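Local coordinates for ICChI, a glycosylated chitinase (Ipomoea carnea, PDB 6IDN), which probably hydrolyses the beta-1,4 links of chitin as a glycosylated plant chitinase of glycosyl hydrolase family 18 that also has lysozyme activity, at residues S62-S65 and Y66-K70; L199-W202 and N203-S207; D262-S265 and S266-P270. One frame throughout, in Å; residues are numbered along the deposited sequence.

Contact 1. Residues S62-S65 and Y66-K70; sequences SEIS and YCKSK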
ATOM      1  N   SER A  62     -15.919  12.155  -4.507  1.00 36.08           N
ATOM      2  CA  SER A  62     -16.687  12.552  -3.333  1.00 35.75           C
ATOM      3  C   SER A  62     -16.419  11.627  -2.153  1.00 35.60           C
ATOM      4  O   SER A  62     -16.406  12.075  -1.000  1.00 34.80           O
ATOM      5  CB  SER A  62     -18.181  12.576  -3.664  1.00 38.68           C
ATOM      6  OG  SER A  62     -18.492  13.639  -4.557  1.00 59.76           O
ATOM      7  N   GLU A  63     -16.205  10.336  -2.418  1.00 32.91           N
ATOM      8  CA  GLU A  63     -15.941   9.395  -1.336  1.00 31.71           C
ATOM      9  C   GLU A  63     -14.514   9.543  -0.817  1.00 29.42           C
ATOM     10  O   GLU A  63     -14.276   9.435   0.393  1.00 29.80           O
ATOM     11  CB  GLU A  63     -16.220   7.964  -1.809  1.00 32.33           C
ATOM     12  CG  GLU A  63     -17.636   7.809  -2.379  1.00 34.40           C
ATOM     13  CD  GLU A  63     -18.088   6.371  -2.582  1.00 40.08           C
ATOM     14  OE1 GLU A  63     -17.476   5.451  -2.007  1.00 36.55           O
ATOM     15  OE2 GLU A  63     -19.085   6.169  -3.314  1.00 37.34           O
ATOM     16  N   ILE A  64     -13.559   9.803  -1.713  1.00 28.90           N
ATOM     17  CA  ILE A  64     -12.195  10.118  -1.286  1.00 31.75           C
ATOM     18  C   ILE A  64     -12.207  11.365  -0.411  1.00 35.18           C
ATOM     19  O   ILE A  64     -11.617  11.395   0.676  1.00 28.04           O
ATOM     20  CB  ILE A  64     -11.279  10.294  -2.512  1.00 27.06           C
ATOM     21  CG1 ILE A  64     -11.156   8.983  -3.301  1.00 25.57           C
ATOM     22  CG2 ILE A  64      -9.885  10.789  -2.100  1.00 31.36           C
ATOM     23  CD1 ILE A  64     -10.627   9.173  -4.725  1.00 25.12           C
ATOM     24  N   SER A  65     -12.891  12.416  -0.868  1.00 29.42           N
ATOM     25  CA  SER A  65     -12.972  13.631  -0.069  1.00 31.01           C
ATOM     26  C   SER A  65     -13.575  13.346   1.300  1.00 32.01           C
ATOM     27  O   SER A  65     -13.118  13.885   2.315  1.00 33.45           O
ATOM     28  CB  SER A  65     -13.794  14.685  -0.806  1.00 33.25           C
ATOM     29  OG  SER A  65     -13.654  15.947  -0.182  1.00 51.55           O
ATOM     30  N   TYR A  66     -14.606  12.507   1.343  1.00 32.71           N
ATOM     31  CA  TYR A  66     -15.243  12.182   2.615  1.00 33.80           C
ATOM     32  C   TYR A  66     -14.285  11.413   3.520  1.00 31.94           C
ATOM     33  O   TYR A  66     -14.166  11.719   4.713  1.00 32.64           O
ATOM     34  CB  TYR A  66     -16.518  11.382   2.368  1.00 34.98           C
ATOM     35  CG  TYR A  66     -17.126  10.823   3.630  1.00 35.89           C
ATOM     36  CD1 TYR A  66     -17.890  11.627   4.474  1.00 38.24           C
ATOM     37  CD2 TYR A  66     -16.931   9.494   3.985  1.00 34.54           C
ATOM     38  CE1 TYR A  66     -18.444  11.110   5.638  1.00 39.18           C
ATOM     39  CE2 TYR A  66     -17.486   8.970   5.141  1.00 36.36           C
ATOM     40  CZ  TYR A  66     -18.241   9.784   5.963  1.00 37.78           C
ATOM     41  OH  TYR A  66     -18.783   9.266   7.121  1.00 38.81           O
ATOM     42  N   CYS A  67     -13.586  10.419   2.968  1.00 29.74           N
ATOM     43  CA  CYS A  67     -12.583   9.699   3.749  1.00 28.01           C
ATOM     44  C   CYS A  67     -11.547  10.656   4.316  1.00 31.08           C
ATOM     45  O   CYS A  67     -11.195  10.584   5.496  1.00 28.76           O
ATOM     46  CB  CYS A  67     -11.900   8.643   2.885  1.00 28.67           C
ATOM     47  SG  CYS A  67     -12.934   7.276   2.417  1.00 29.36           S
ATOM     48  N   LYS A  68     -11.046  11.569   3.482  1.00 27.61           N
ATOM     49  CA  LYS A  68     -10.032  12.505   3.954  1.00 27.61           C
ATOM     50  C   LYS A  68     -10.583  13.444   5.022  1.00 29.97           C
ATOM     51  O   LYS A  68      -9.855  13.816   5.951  1.00 30.19           O
ATOM     52  CB  LYS A  68      -9.451  13.278   2.766  1.00 27.12           C
ATOM     53  CG  LYS A  68      -8.682  12.377   1.789  1.00 27.48           C
ATOM     54  CD  LYS A  68      -8.414  13.079   0.465  1.00 31.24           C
ATOM     55  CE  LYS A  68      -7.589  14.346   0.673  1.00 33.89           C
ATOM     56  NZ  LYS A  68      -7.284  15.023  -0.620  1.00 29.65           N
ATOM     57  N   SER A  69     -11.865  13.815   4.930  1.00 31.93           N
ATOM     58  CA  SER A  69     -12.467  14.659   5.957  1.00 34.37           C
ATOM     59  C   SER A  69     -12.457  13.988   7.323  1.00 37.41           C
ATOM     60  O   SER A  69     -12.525  14.680   8.343  1.00 36.22           O
ATOM     61  CB  SER A  69     -13.898  15.040   5.567  1.00 37.87           C
ATOM     62  OG  SER A  69     -14.823  14.019   5.904  1.00 36.77           O
ATOM     63  N   LYS A  70     -12.345  12.662   7.374  1.00 33.26           N
ATOM     64  CA  LYS A  70     -12.255  11.946   8.638  1.00 32.94           C
ATOM     65  C   LYS A  70     -10.817  11.715   9.086  1.00 31.36           C
ATOM     66  O   LYS A  70     -10.592  10.956  10.035  1.00 35.34           O
ATOM     67  CB  LYS A  70     -12.989  10.606   8.536  1.00 32.39           C
ATOM     68  CG  LYS A  70     -14.467  10.757   8.214  1.00 34.27           C
ATOM     69  CD  LYS A  70     -15.065   9.463   7.681  1.00 34.59           C
ATOM     70  CE  LYS A  70     -15.083   8.353   8.724  1.00 34.58           C
ATOM     71  NZ  LYS A  70     -15.800   8.719   9.978  1.00 37.50           N
TER
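Tyr-66 N, Cys-67 N, Lys-68 N and Ser-69 N donate in turn to the carbonyls of Ser-62, Glu-63, Ile-64 and Ser-65, four successive i to i+4 bonds, as in a regular alpha-helix, along helix 60-69 of the TIM barrel. The two middle bonds, from Cys-67 N and Lys-68 N, are the straighter ones; Cys-67 N reaches Glu-63 O at 2.8 Å with an N-H...O angle of 168°, against 148° for Tyr-66 N. On one flank Ile-64 and Lys-68 run side by side, Ile-64 CG2 lying 3.7 Å from Lys-68 CD. The bend of the lysine chain at chi3 (60°) follows this apolar stretch, and its NZ ends on Ser-118 O and on the carboxylate of Glu-117. Cys-67 SG sits 3.2 Å from Glu-63 O and is bonded to Cys-20 SG, while Ile-64 and Cys-67 pack on Leu-16 of helix 16-21. The Tyr-66 ring leaves on another side, where Asp-21 takes its hydroxyl and Arg-17 makes a cation-pi contact. Ser-69 OG turns back to donate to Tyr-66 O at 2.7 Å. Covalent, polar and apolar links to helix 16-21, with the charge of Lys-68 met by Glu-117, therefore hold this helix to its neighbours.

Contact 2. Residues L199-W202 and N203-S207; sequences LNSW and NNDWS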
ATOM      1  N   LEU A 199       9.466 -12.386  14.065  1.00 16.41           N
ATOM      2  CA  LEU A 199      10.090 -11.394  14.932  1.00 16.43           C
ATOM      3  C   LEU A 199      11.571 -11.220  14.609  1.00 17.80           C
ATOM      4  O   LEU A 199      12.091 -10.100  14.656  1.00 17.38           O
ATOM      5  CB  LEU A 199       9.889 -11.800  16.390  1.00 19.51           C
ATOM      6  CG  LEU A 199       8.427 -11.731  16.836  1.00 18.51           C
ATOM      7  CD1 LEU A 199       8.261 -12.328  18.235  1.00 18.14           C
ATOM      8  CD2 LEU A 199       7.904 -10.289  16.785  1.00 19.56           C
ATOM      9  N   ASN A 200      12.262 -12.310  14.255  1.00 22.03           N
ATOM     10  CA  ASN A 200      13.663 -12.185  13.854  1.00 20.13           C
ATOM     11  C   ASN A 200      13.803 -11.340  12.591  1.00 20.50           C
ATOM     12  O   ASN A 200      14.682 -10.474  12.505  1.00 20.85           O
ATOM     13  CB  ASN A 200      14.279 -13.568  13.646  1.00 22.69           C
ATOM     14  CG  ASN A 200      14.593 -14.271  14.958  1.00 33.61           C
ATOM     15  OD1 ASN A 200      14.620 -13.650  16.029  1.00 34.06           O
ATOM     16  ND2 ASN A 200      14.850 -15.571  14.881  1.00 36.45           N
ATOM     17  N   SER A 201      12.959 -11.594  11.591  1.00 18.95           N
ATOM     18  CA  SER A 201      12.952 -10.762  10.393  1.00 16.15           C
ATOM     19  C   SER A 201      12.693  -9.302  10.743  1.00 18.62           C
ATOM     20  O   SER A 201      13.423  -8.400  10.310  1.00 17.50           O
ATOM     21  CB  SER A 201      11.883 -11.269   9.422  1.00 19.26           C
ATOM     22  OG  SER A 201      11.802 -10.443   8.275  1.00 19.13           O
ATOM     23  N   TRP A 202      11.638  -9.053  11.522  1.00 15.34           N
ATOM     24  CA  TRP A 202      11.320  -7.689  11.940  1.00 18.14           C
ATOM     25  C   TRP A 202      12.499  -7.035  12.662  1.00 16.85           C
ATOM     26  O   TRP A 202      12.966  -5.959  12.264  1.00 17.87           O
ATOM     27  CB  TRP A 202      10.077  -7.720  12.830  1.00 16.18           C
ATOM     28  CG  TRP A 202       9.633  -6.395  13.352  1.00 16.04           C
ATOM     29  CD1 TRP A 202      10.094  -5.768  14.465  1.00 17.65           C
ATOM     30  CD2 TRP A 202       8.617  -5.539  12.797  1.00 14.70           C
ATOM     31  NE1 TRP A 202       9.443  -4.570  14.638  1.00 18.81           N
ATOM     32  CE2 TRP A 202       8.521  -4.412  13.637  1.00 16.17           C
ATOM     33  CE3 TRP A 202       7.781  -5.623  11.677  1.00 15.33           C
ATOM     34  CZ2 TRP A 202       7.623  -3.362  13.394  1.00 15.25           C
ATOM     35  CZ3 TRP A 202       6.873  -4.579  11.437  1.00 16.32           C
ATOM     36  CH2 TRP A 202       6.807  -3.469  12.291  1.00 15.12           C
ATOM     37  N   ASN A 203      13.015  -7.693  13.707  1.00 18.35           N
ATOM     38  CA  ASN A 203      13.999  -7.065  14.591  1.00 19.84           C
ATOM     39  C   ASN A 203      15.381  -6.974  13.957  1.00 22.13           C
ATOM     40  O   ASN A 203      16.120  -6.015  14.216  1.00 22.26           O
ATOM     41  CB  ASN A 203      14.119  -7.850  15.894  1.00 20.34           C
ATOM     42  CG  ASN A 203      12.949  -7.646  16.810  1.00 26.76           C
ATOM     43  OD1 ASN A 203      12.366  -6.557  16.865  1.00 23.63           O
ATOM     44  ND2 ASN A 203      12.608  -8.691  17.568  1.00 26.02           N
ATOM     45  N   ASN A 204      15.757  -7.957  13.151  1.00 18.79           N
ATOM     46  CA  ASN A 204      17.128  -8.029  12.665  1.00 23.70           C
ATOM     47  C   ASN A 204      17.306  -7.437  11.280  1.00 25.90           C
ATOM     48  O   ASN A 204      18.396  -6.935  10.971  1.00 25.54           O
ATOM     49  CB  ASN A 204      17.615  -9.481  12.661  1.00 23.38           C
ATOM     50  CG  ASN A 204      17.632 -10.084  14.048  1.00 29.22           C
ATOM     51  OD1 ASN A 204      17.725  -9.363  15.039  1.00 31.89           O
ATOM     52  ND2 ASN A 204      17.579 -11.408  14.129  1.00 31.38           N
ATOM     53  N   ASP A 205      16.264  -7.475  10.450  1.00 19.24           N
ATOM     54  CA  ASP A 205      16.365  -7.053   9.062  1.00 17.32           C
ATOM     55  C   ASP A 205      15.578  -5.776   8.816  1.00 17.61           C
ATOM     56  O   ASP A 205      16.161  -4.750   8.458  1.00 18.05           O
ATOM     57  CB  ASP A 205      15.871  -8.171   8.118  1.00 20.46           C
ATOM     58  CG  ASP A 205      16.745  -9.430   8.167  1.00 25.11           C
ATOM     59  OD1 ASP A 205      17.929  -9.342   8.559  1.00 31.31           O
ATOM     60  OD2 ASP A 205      16.240 -10.519   7.799  1.00 26.13           O
ATOM     61  N   TRP A 206      14.262  -5.800   9.032  1.00 17.17           N
ATOM     62  CA  TRP A 206      13.441  -4.663   8.634  1.00 17.81           C
ATOM     63  C   TRP A 206      13.649  -3.461   9.542  1.00 17.61           C
ATOM     64  O   TRP A 206      13.406  -2.322   9.117  1.00 17.54           O
ATOM     65  CB  TRP A 206      11.969  -5.099   8.575  1.00 16.35           C
ATOM     66  CG  TRP A 206      11.789  -6.018   7.402  1.00 16.23           C
ATOM     67  CD1 TRP A 206      11.637  -7.385   7.434  1.00 16.44           C
ATOM     68  CD2 TRP A 206      11.858  -5.652   6.024  1.00 15.23           C
ATOM     69  NE1 TRP A 206      11.577  -7.883   6.147  1.00 16.03           N
ATOM     70  CE2 TRP A 206      11.713  -6.839   5.265  1.00 15.87           C
ATOM     71  CE3 TRP A 206      12.013  -4.433   5.349  1.00 16.54           C
ATOM     72  CZ2 TRP A 206      11.699  -6.835   3.868  1.00 17.80           C
ATOM     73  CZ3 TRP A 206      12.011  -4.432   3.963  1.00 15.65           C
ATOM     74  CH2 TRP A 206      11.858  -5.626   3.236  1.00 18.66           C
ATOM     75  N   SER A 207      14.118  -3.688  10.771  0.68 17.82           N
ATOM     76  CA  SER A 207      14.491  -2.594  11.656  0.68 21.85           C
ATOM     77  C   SER A 207      15.601  -1.729  11.073  0.68 21.86           C
ATOM     78  O   SER A 207      15.753  -0.576  11.491  0.68 24.52           O
ATOM     79  CB  SER A 207      14.935  -3.159  13.007  0.68 19.59           C
ATOM     80  OG  SER A 207      16.179  -3.834  12.887  0.68 20.59           O
TER
HETATM   81  O   HOH W   1      13.856 -11.341  17.362  1.00 33.53           O
HETATM   82  O   HOH W   2      13.860 -11.240   6.683  1.00 24.46           O
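Leu-199 O receives Asn-203 N at 2.7 Å in helix 196-206, the helix of a beta-alpha-beta unit between strands 178-182 and 213-219 of the TIM barrel. Asn-200 follows with the same i to i+4 bond to Asn-204 N, and its side chain runs alongside that of Asn-204, the two amide planes only 15° apart. A water bridges Asn-200 OD1, to which it donates, and Asn-203 ND2, from which it accepts at 2.9 Å. A leucine in place of Asn-203 would take away the N-H that holds this water and would probably leave Asn-200 OD1 without its tie to the next turn.

At Ser-201 the helix widens: its carbonyl accepts both Asp-205 N and, along a straighter path (166° at the hydrogen), Trp-206 N, the latter an i to i+5 bond of pi type. With OG anti to the backbone N, the hydroxyl lies at the indole edge of Trp-206, in the ring plane, and shares a second water with Asp-205 OD2. The Trp-206 NE1 itself donates to Cys-160 O, and Phe-162 meets this indole edge-to-face.

Trp-202 repeats the wide turn, its O taking Ser-207 N at 3.0 Å. Its indole packs on Leu-214, Leu-216 and Ile-244, with NE1 bonded to Thr-247 OG1. Asn-203 OD1 meets the indole edge in its plane, 3.4 Å from Trp-202 CD1, while the amide is turned 80° against the ring.

Contact 3. Residues D262-S265 and S266-P270; sequences DDYS and SKIKP
Asp-263 and Lys-267 lie alongside each other, pointing the same way, one turn apart. The lysine stays extended as far as CE, which comes within 3.6 Å of Asp-263 OD1, and then bends at chi4 (-65°). Its NZ stops 4.3 Å from Asp-263 OD2, beyond a salt bridge, so any attraction between the charges is probably modest. Asp-263 holds the N-cap position, although its carboxylate makes no capping bond; its carbonyl accepts Lys-267 N at 3.1 Å.

Tyr-264 has CG anti to its backbone N (chi1 -164°), which carries the ring back across Ile-268. The nearest side-chain approach of the pair is Tyr-264 CE2 to Ile-268 CD1, 4.1 Å, and Ile-268 CG2 lies over one face of the ring. Both side chains pack on Leu-236, joining helix 264-268 to helix 233-244 beside strands 2-7 and 250-256, where the last strand of the TIM barrel meets the first. The phenol OH continues to Ile-231 O.

Ser-265 OG, set between its own N and carbonyl carbon (chi1 59°), accepts a hydrogen bond from a water at 2.8 Å that in turn accepts from Ser-266 N; the same hydroxyl is hydrogen-bonded to Asp-261 OD2 and Asp-24 OD2. Further along, Lys-269 N closes the turn on Ser-265 O at 2.9 Å, while its NZ reaches Asp-24 O and Asp-26.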
ATOM      1  N   ASP A 262     -13.818  -9.152   7.734  1.00 28.96           N
ATOM      2  CA  ASP A 262     -15.151  -9.122   8.326  0.51 32.99           C
ATOM      3  C   ASP A 262     -15.096  -8.601   9.759  1.00 34.79           C
ATOM      4  O   ASP A 262     -15.902  -7.752  10.156  1.00 39.06           O
ATOM      5  CB  ASP A 262     -15.788 -10.515   8.285  0.51 35.97           C
ATOM      6  CG  ASP A 262     -15.819 -11.119   6.884  0.51 38.07           C
ATOM      7  OD1 ASP A 262     -15.606 -10.389   5.892  0.51 44.84           O
ATOM      8  OD2 ASP A 262     -16.058 -12.339   6.776  0.51 43.24           O
ATOM      9  N   ASP A 263     -14.156  -9.110  10.557  1.00 28.70           N
ATOM     10  CA  ASP A 263     -14.033  -8.635  11.930  1.00 29.05           C
ATOM     11  C   ASP A 263     -12.598  -8.660  12.452  1.00 25.55           C
ATOM     12  O   ASP A 263     -12.402  -8.490  13.662  1.00 28.52           O
ATOM     13  CB  ASP A 263     -14.951  -9.449  12.872  1.00 37.03           C
ATOM     14  CG  ASP A 263     -14.703 -10.946  12.800  1.00 39.64           C
ATOM     15  OD1 ASP A 263     -13.627 -11.370  12.340  1.00 35.60           O
ATOM     16  OD2 ASP A 263     -15.598 -11.710  13.208  1.00 44.05           O
ATOM     17  N   TYR A 264     -11.592  -8.851  11.599  1.00 24.06           N
ATOM     18  CA  TYR A 264     -10.222  -8.923  12.095  1.00 22.63           C
ATOM     19  C   TYR A 264      -9.771  -7.579  12.648  1.00 19.26           C
ATOM     20  O   TYR A 264      -9.311  -7.497  13.793  1.00 24.63           O
ATOM     21  CB  TYR A 264      -9.286  -9.402  10.988  1.00 21.69           C
ATOM     22  CG  TYR A 264      -7.917  -9.871  11.456  1.00 20.28           C
ATOM     23  CD1 TYR A 264      -7.783 -11.008  12.238  1.00 22.16           C
ATOM     24  CD2 TYR A 264      -6.761  -9.176  11.100  1.00 19.97           C
ATOM     25  CE1 TYR A 264      -6.536 -11.452  12.653  1.00 21.63           C
ATOM     26  CE2 TYR A 264      -5.507  -9.616  11.519  1.00 19.56           C
ATOM     27  CZ  TYR A 264      -5.407 -10.748  12.290  1.00 19.10           C
ATOM     28  OH  TYR A 264      -4.161 -11.199  12.702  1.00 18.79           O
ATOM     29  N   SER A 265      -9.919  -6.500  11.868  1.00 21.83           N
ATOM     30  CA  SER A 265      -9.470  -5.200  12.365  1.00 21.29           C
ATOM     31  C   SER A 265     -10.268  -4.762  13.587  1.00 22.78           C
ATOM     32  O   SER A 265      -9.725  -4.111  14.484  1.00 25.35           O
ATOM     33  CB  SER A 265      -9.537  -4.138  11.258  1.00 23.18           C
ATOM     34  OG  SER A 265     -10.855  -3.995  10.751  1.00 26.49           O
ATOM     35  N   SER A 266     -11.560  -5.101  13.641  0.65 25.17           N
ATOM     36  CA  SER A 266     -12.341  -4.764  14.825  0.65 30.16           C
ATOM     37  C   SER A 266     -11.790  -5.471  16.056  0.65 31.40           C
ATOM     38  O   SER A 266     -11.787  -4.908  17.157  0.65 32.01           O
ATOM     39  CB  SER A 266     -13.813  -5.121  14.611  0.65 36.67           C
ATOM     40  OG  SER A 266     -14.421  -4.284  13.642  0.65 33.34           O
ATOM     41  N   LYS A 267     -11.306  -6.702  15.885  1.00 23.86           N
ATOM     42  CA  LYS A 267     -10.790  -7.465  17.018  1.00 27.25           C
ATOM     43  C   LYS A 267      -9.425  -6.961  17.478  1.00 24.45           C
ATOM     44  O   LYS A 267      -9.097  -7.082  18.663  1.00 28.03           O
ATOM     45  CB  LYS A 267     -10.680  -8.950  16.658  1.00 27.72           C
ATOM     46  CG  LYS A 267     -11.982  -9.717  16.590  1.00 34.81           C
ATOM     47  CD  LYS A 267     -11.727 -11.130  16.058  1.00 36.31           C
ATOM     48  CE  LYS A 267     -13.016 -11.882  15.805  1.00 47.97           C
ATOM     49  NZ  LYS A 267     -13.739 -12.100  17.078  1.00 53.05           N
ATOM     50  N   ILE A 268      -8.610  -6.420  16.573  1.00 24.83           N
ATOM     51  CA  ILE A 268      -7.242  -6.059  16.935  1.00 23.66           C
ATOM     52  C   ILE A 268      -7.045  -4.562  17.169  1.00 22.96           C
ATOM     53  O   ILE A 268      -6.058  -4.182  17.818  1.00 25.45           O
ATOM     54  CB  ILE A 268      -6.223  -6.565  15.883  1.00 21.16           C
ATOM     55  CG1 ILE A 268      -6.377  -5.811  14.551  1.00 19.16           C
ATOM     56  CG2 ILE A 268      -6.361  -8.069  15.696  1.00 21.36           C
ATOM     57  CD1 ILE A 268      -5.261  -6.119  13.552  1.00 18.93           C
ATOM     58  N   LYS A 269      -7.946  -3.708  16.686  1.00 23.90           N
ATOM     59  CA  LYS A 269      -7.662  -2.272  16.693  1.00 23.88           C
ATOM     60  C   LYS A 269      -7.274  -1.718  18.059  1.00 31.19           C
ATOM     61  O   LYS A 269      -6.283  -0.971  18.126  1.00 27.34           O
ATOM     62  CB  LYS A 269      -8.845  -1.476  16.121  1.00 35.21           C
ATOM     63  CG  LYS A 269      -8.523   0.023  15.962  1.00 35.95           C
ATOM     64  CD  LYS A 269      -9.329   0.682  14.856  1.00 38.41           C
ATOM     65  CE  LYS A 269      -8.883   2.126  14.607  1.00 43.77           C
ATOM     66  NZ  LYS A 269      -7.651   2.256  13.744  1.00 33.22           N
ATOM     67  N   PRO A 270      -7.955  -2.044  19.165  1.00 28.59           N
ATOM     68  CA  PRO A 270      -7.542  -1.464  20.454  1.00 32.57           C
ATOM     69  C   PRO A 270      -6.099  -1.765  20.824  1.00 28.64           C
ATOM     70  O   PRO A 270      -5.480  -0.971  21.541  1.00 33.72           O
ATOM     71  CB  PRO A 270      -8.528  -2.092  21.456  1.00 29.06           C
ATOM     72  CG  PRO A 270      -9.689  -2.496  20.646  1.00 29.11           C
ATOM     73  CD  PRO A 270      -9.156  -2.888  19.309  1.00 28.15           C
TER
HETATM   74  O   HOH W   3     -16.285  -5.675  12.031  1.00 47.60           O
HETATM   75  O   HOH W   4     -13.057  -5.733  11.081  1.00 31.83           O

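In the fold
From the N terminus, contact 1 comes first, in helix 60-69, ahead of strand 73-80; contact 2 follows in helix 196-206, and contact 3 lies close to the C terminus in helix 264-268, after strand 250-256. Each spans consecutive residues of one helix and closes no more than local turns, so the three stand in series, with no nesting or crossing. Contacts 1 and 2 lie on opposite sides of the chain's centre, their own centres 35 Å apart, and none of the three touches another. Contact 1 ties its helix to helix 16-21 and to the chain just before strand 121-126, whereas contacts 2 and 3 both touch helix 233-244.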